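Local coordinates for thioesterase superfamily (Jannaschia sp., PDB 2OAF), which probably hydrolyses thioester bonds of acyl-CoA-like substrates, as a member of the hot-dog-fold thioesterase superfamily, at residues 17-21 and 45-50; 33-39 and 80-85. One frame throughout, in Å; residues are numbered along the deposited sequence.

Interaction 1 (17-21 and 45-50); sequences FVHDV and EAIDAW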
# COMPACT_ATOMS: atom_id res chain seq x y z
N PHE B 17 6.26 -16.25 19.09
CA PHE B 17 4.96 -16.23 18.45
C PHE B 17 5.16 -16.23 16.95
O PHE B 17 6.02 -15.52 16.43
CB PHE B 17 4.23 -14.95 18.90
CG PHE B 17 2.91 -14.75 18.25
CD1 PHE B 17 1.84 -15.59 18.55
CD2 PHE B 17 2.73 -13.74 17.33
CE1 PHE B 17 0.63 -15.43 17.93
CE2 PHE B 17 1.51 -13.57 16.72
CZ PHE B 17 0.46 -14.43 17.01
N VAL B 18 4.34 -16.99 16.24
CA VAL B 18 4.42 -17.02 14.79
C VAL B 18 3.11 -16.47 14.22
O VAL B 18 2.04 -16.97 14.57
CB VAL B 18 4.73 -18.46 14.27
CG1 VAL B 18 4.71 -18.50 12.73
CG2 VAL B 18 6.06 -18.96 14.81
N HIS B 19 3.20 -15.40 13.44
CA HIS B 19 2.08 -14.85 12.68
C HIS B 19 2.21 -15.23 11.21
O HIS B 19 3.23 -14.95 10.60
CB HIS B 19 2.04 -13.33 12.82
CG HIS B 19 0.96 -12.68 12.01
ND1 HIS B 19 -0.38 -12.95 12.22
CD2 HIS B 19 1.01 -11.80 10.99
CE1 HIS B 19 -1.10 -12.28 11.34
NE2 HIS B 19 -0.28 -11.57 10.58
N ASP B 20 1.18 -15.85 10.63
CA ASP B 20 1.19 -16.21 9.21
C ASP B 20 0.77 -15.03 8.38
O ASP B 20 -0.22 -14.39 8.70
CB ASP B 20 0.21 -17.33 8.91
CG ASP B 20 0.62 -18.67 9.49
OD1 ASP B 20 1.74 -18.81 10.00
OD2 ASP B 20 -0.21 -19.60 9.45
N VAL B 21 1.53 -14.75 7.33
CA VAL B 21 1.21 -13.73 6.36
C VAL B 21 1.10 -14.43 4.99
O VAL B 21 1.99 -15.17 4.59
CB VAL B 21 2.29 -12.61 6.36
CG1 VAL B 21 2.05 -11.62 5.23
CG2 VAL B 21 2.33 -11.88 7.71
N GLU B 45 2.53 -6.02 10.74
CA GLU B 45 1.33 -6.84 10.92
C GLU B 45 1.57 -7.97 11.96
O GLU B 45 0.70 -8.28 12.77
CB GLU B 45 0.91 -7.39 9.57
CG GLU B 45 -0.34 -8.29 9.57
CD GLU B 45 -0.51 -9.05 8.24
OE1 GLU B 45 -0.21 -8.42 7.16
OE2 GLU B 45 -0.93 -10.24 8.30
N ALA B 46 2.77 -8.54 11.93
CA ALA B 46 3.21 -9.56 12.86
C ALA B 46 3.25 -9.02 14.28
O ALA B 46 2.85 -9.71 15.25
CB ALA B 46 4.58 -10.06 12.45
N ILE B 47 3.79 -7.82 14.44
CA ILE B 47 3.87 -7.19 15.75
C ILE B 47 2.46 -6.85 16.26
O ILE B 47 2.14 -7.07 17.41
CB ILE B 47 4.76 -5.90 15.70
CG1 ILE B 47 6.24 -6.25 15.35
CG2 ILE B 47 4.63 -5.10 17.02
CD1 ILE B 47 7.15 -5.02 15.06
N ASP B 48 1.63 -6.31 15.39
CA ASP B 48 0.23 -6.07 15.71
C ASP B 48 -0.45 -7.37 16.19
O ASP B 48 -1.22 -7.34 17.16
CB ASP B 48 -0.51 -5.49 14.50
CG ASP B 48 -1.99 -5.31 14.76
OD1 ASP B 48 -2.38 -4.27 15.32
OD2 ASP B 48 -2.75 -6.21 14.42
N ALA B 49 -0.16 -8.49 15.52
CA ALA B 49 -0.71 -9.80 15.91
C ALA B 49 -0.16 -10.28 17.27
O ALA B 49 -0.84 -11.00 18.00
CB ALA B 49 -0.47 -10.89 14.80
N TRP B 50 1.07 -9.90 17.58
CA TRP B 50 1.67 -10.23 18.89
C TRP B 50 0.86 -9.55 19.98
O TRP B 50 0.48 -10.15 20.96
CB TRP B 50 3.16 -9.82 18.95
CG TRP B 50 3.86 -10.27 20.18
CD1 TRP B 50 4.66 -11.38 20.32
CD2 TRP B 50 3.87 -9.61 21.46
NE1 TRP B 50 5.15 -11.45 21.62
CE2 TRP B 50 4.66 -10.39 22.34
CE3 TRP B 50 3.28 -8.45 21.95
CZ2 TRP B 50 4.86 -10.05 23.64
CZ3 TRP B 50 3.49 -8.10 23.29
CH2 TRP B 50 4.26 -8.88 24.11
O HOH W 1 -2.54 -13.06 8.23
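H19 and E45 meet through a His-carboxylate hydrogen bond: NE2 of H19 donates to OE2 of E45 over 2.7 Å, with an N-H...acceptor angle of 166°. The carboxylate oxygen lies close to the imidazole plane, but it is approached on its anti side and somewhat out of the carboxylate plane; ring and carboxylate planes stand 75° apart. Over one face of the same ring sits the methyl of A49, CB lying 3.7 Å from the ring centroid, a CH-pi contact. Placing CG anti to the backbone N (chi1 177°) sends the H19 ring toward the helix, where CD2 reaches CA of A46. F17 shares the A49 methyl with H19, its CE2 3.8 Å from CB of A49, and reaches on to W50, its CB 3.9 Å from CD1 of the indole. At the other end, CG2 of V21 lies 3.7 Å from OE2 of E45.

Strand and helix axes approach to 8.3 Å. Backbone hydrogen bonds of F17, H19 and V21 with T94, C92 and L90 put 17-21 in the antiparallel sheet; helix 39-54 lying on it is consistent with the family's hot-dog fold. The D20 carboxylate pairs with K91, and R22 of the second subunit forms a weak, long ion pair with E45. OE2 takes both the H19 N-H and a proton from a water that also donates to D20 O, so the carboxylate is held to side chain and backbone of the strand.

Interaction 2 (33-39 and 80-85); sequences IAYTGHL and FKSPVT. With PO4 (phosphate ion), chain C.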
# COMPACT_ATOMS: atom_id res chain seq x y z
N ILE B 33 9.05 -11.32 -7.16
CA ILE B 33 9.21 -11.52 -5.73
C ILE B 33 8.53 -10.34 -5.03
O ILE B 33 8.26 -9.32 -5.65
CB ILE B 33 10.71 -11.64 -5.37
CG1 ILE B 33 11.45 -10.35 -5.72
CG2 ILE B 33 11.37 -12.81 -6.16
CD1 ILE B 33 12.86 -10.30 -5.17
N ALA B 34 8.30 -10.47 -3.73
CA ALA B 34 7.63 -9.43 -2.95
C ALA B 34 8.47 -8.17 -3.03
O ALA B 34 9.69 -8.23 -2.84
CB ALA B 34 7.44 -9.89 -1.44
N TYR B 35 7.84 -7.03 -3.35
CA TYR B 35 8.56 -5.76 -3.34
C TYR B 35 9.05 -5.43 -1.92
O TYR B 35 8.32 -5.53 -0.93
CB TYR B 35 7.67 -4.64 -3.82
CG TYR B 35 8.29 -3.25 -3.82
CD1 TYR B 35 9.48 -3.00 -4.48
CD2 TYR B 35 7.62 -2.17 -3.22
CE1 TYR B 35 10.00 -1.74 -4.52
CE2 TYR B 35 8.14 -0.91 -3.27
CZ TYR B 35 9.34 -0.70 -3.91
OH TYR B 35 9.87 0.57 -4.00
N THR B 36 10.30 -4.99 -1.85
CA THR B 36 10.94 -4.62 -0.61
C THR B 36 10.09 -3.66 0.18
O THR B 36 9.98 -3.82 1.37
CB THR B 36 12.34 -4.03 -0.86
OG1 THR B 36 13.14 -4.98 -1.57
CG2 THR B 36 13.00 -3.70 0.44
N GLY B 37 9.44 -2.71 -0.48
CA GLY B 37 8.57 -1.74 0.18
C GLY B 37 7.40 -2.28 0.94
O GLY B 37 6.90 -1.60 1.80
N HIS B 38 6.97 -3.51 0.64
CA HIS B 38 5.85 -4.14 1.34
C HIS B 38 6.33 -4.92 2.52
O HIS B 38 5.54 -5.26 3.39
CB HIS B 38 5.13 -5.11 0.39
CG HIS B 38 4.51 -4.44 -0.80
ND1 HIS B 38 3.85 -3.24 -0.70
CD2 HIS B 38 4.44 -4.81 -2.10
CE1 HIS B 38 3.42 -2.88 -1.90
NE2 HIS B 38 3.76 -3.82 -2.76
N LEU B 39 7.61 -5.28 2.56
CA LEU B 39 8.06 -6.20 3.62
C LEU B 39 7.91 -5.63 5.03
O LEU B 39 7.49 -6.36 5.95
CB LEU B 39 9.48 -6.74 3.35
CG LEU B 39 9.67 -7.58 2.06
CD1 LEU B 39 11.11 -8.06 1.87
CD2 LEU B 39 8.67 -8.75 2.02
N PHE B 80 17.57 -8.34 4.40
CA PHE B 80 16.84 -9.19 3.44
C PHE B 80 17.81 -10.25 2.89
O PHE B 80 18.78 -9.91 2.21
CB PHE B 80 16.27 -8.32 2.34
CG PHE B 80 15.48 -7.15 2.85
CD1 PHE B 80 14.25 -7.33 3.39
CD2 PHE B 80 16.01 -5.87 2.81
CE1 PHE B 80 13.54 -6.26 3.92
CE2 PHE B 80 15.29 -4.81 3.28
CZ PHE B 80 14.05 -5.01 3.85
N LYS B 81 17.55 -11.53 3.18
CA LYS B 81 18.50 -12.61 2.93
C LYS B 81 18.07 -13.47 1.77
O LYS B 81 18.90 -14.08 1.11
CB LYS B 81 18.65 -13.50 4.16
CG LYS B 81 18.95 -12.76 5.46
CD LYS B 81 20.39 -12.28 5.53
CE LYS B 81 20.83 -12.05 7.02
NZ LYS B 81 22.27 -11.61 7.22
N SER B 82 16.77 -13.56 1.55
CA SER B 82 16.24 -14.42 0.53
C SER B 82 14.87 -13.84 0.11
O SER B 82 14.18 -13.23 0.91
CB SER B 82 16.09 -15.86 1.07
OG SER B 82 15.87 -16.78 0.04
N PRO B 83 14.50 -14.00 -1.16
CA PRO B 83 13.24 -13.43 -1.63
C PRO B 83 11.99 -14.04 -1.03
O PRO B 83 11.94 -15.25 -0.76
CB PRO B 83 13.24 -13.77 -3.12
CG PRO B 83 14.58 -14.10 -3.45
CD PRO B 83 15.21 -14.67 -2.25
N VAL B 84 10.98 -13.22 -0.87
CA VAL B 84 9.69 -13.65 -0.38
C VAL B 84 8.76 -13.82 -1.60
O VAL B 84 8.70 -12.96 -2.48
CB VAL B 84 9.13 -12.63 0.59
CG1 VAL B 84 7.69 -12.96 0.90
CG2 VAL B 84 9.99 -12.59 1.93
N THR B 85 8.07 -14.96 -1.70
CA THR B 85 7.14 -15.20 -2.84
C THR B 85 5.81 -15.74 -2.37
O THR B 85 5.64 -16.16 -1.23
CB THR B 85 7.70 -16.19 -3.85
OG1 THR B 85 7.55 -17.52 -3.32
CG2 THR B 85 9.16 -15.89 -4.20
P PO4 C . 2.74 -0.36 1.59
O1 PO4 C . 2.90 1.12 1.78
O2 PO4 C . 3.45 -0.80 0.34
O3 PO4 C . 3.38 -1.07 2.76
O4 PO4 C . 1.26 -0.70 1.56
O HOH W 2 11.23 -10.44 -1.50
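A34 N donates to O of V84 across 2.8 Å, with an N-H...acceptor angle of 166°. A second polar link runs through a water, which donates to O of A34 and accepts from N of V84, so both backbone groups of A34 are tied to V84. The A34 methyl closes against this pair, its CB 3.8 Å from CB of V84. Next to it, CG2 of I33 rests on CB of P83 at 3.7 Å.

The aromatic end is gripped from the 3-10 turn and the helix start. CG2 of T36 stands over one face of the F80 ring, 4.2 Å from its centroid and 28° off the normal; chi1 of -58° sets that methyl anti to the backbone N. L39 and F80 run antiparallel past one another, CD1 of L39 coming to 3.6 Å from CD1 of the ring, while its other branch, CD2, lies 4.1 Å from CG2 of V84. Replacing F80 with alanine would probably leave the T36 methyl without its ring face and open a gap beside L39 CD1.

ND1 of H38, on the same turn, makes a weak hydrogen bond to O2 of a phosphate ion, probably from the crystallisation liquor, that also binds R41 and H38 of the third subunit. The contact thus joins the loop entering helix 39-54 to the loop leaving strand 69-80, with F80 touching F118 of strand 115-128 and L76 of the third subunit.

How the interactions relate
The centre of interaction 1 is about 6 Å from that of the chain, against about 16 Å for interaction 2, so the first is nearer the core and the second more peripheral; their own centres are 17 Å apart, with nearest atoms about 7 Å apart and no touch. Helix 39-54 connects them: 33-39 leads into its start, while 45-50 is its middle. Both are only partly buried, and their chemistry differs with place. Interaction 1 sets helix against strand, where side chains supply the polar bond, and the second subunit approaches its charged end. Interaction 2 joins two loops, so backbone groups and a water do the polar work among apolar side chains, and the third subunit packs alongside.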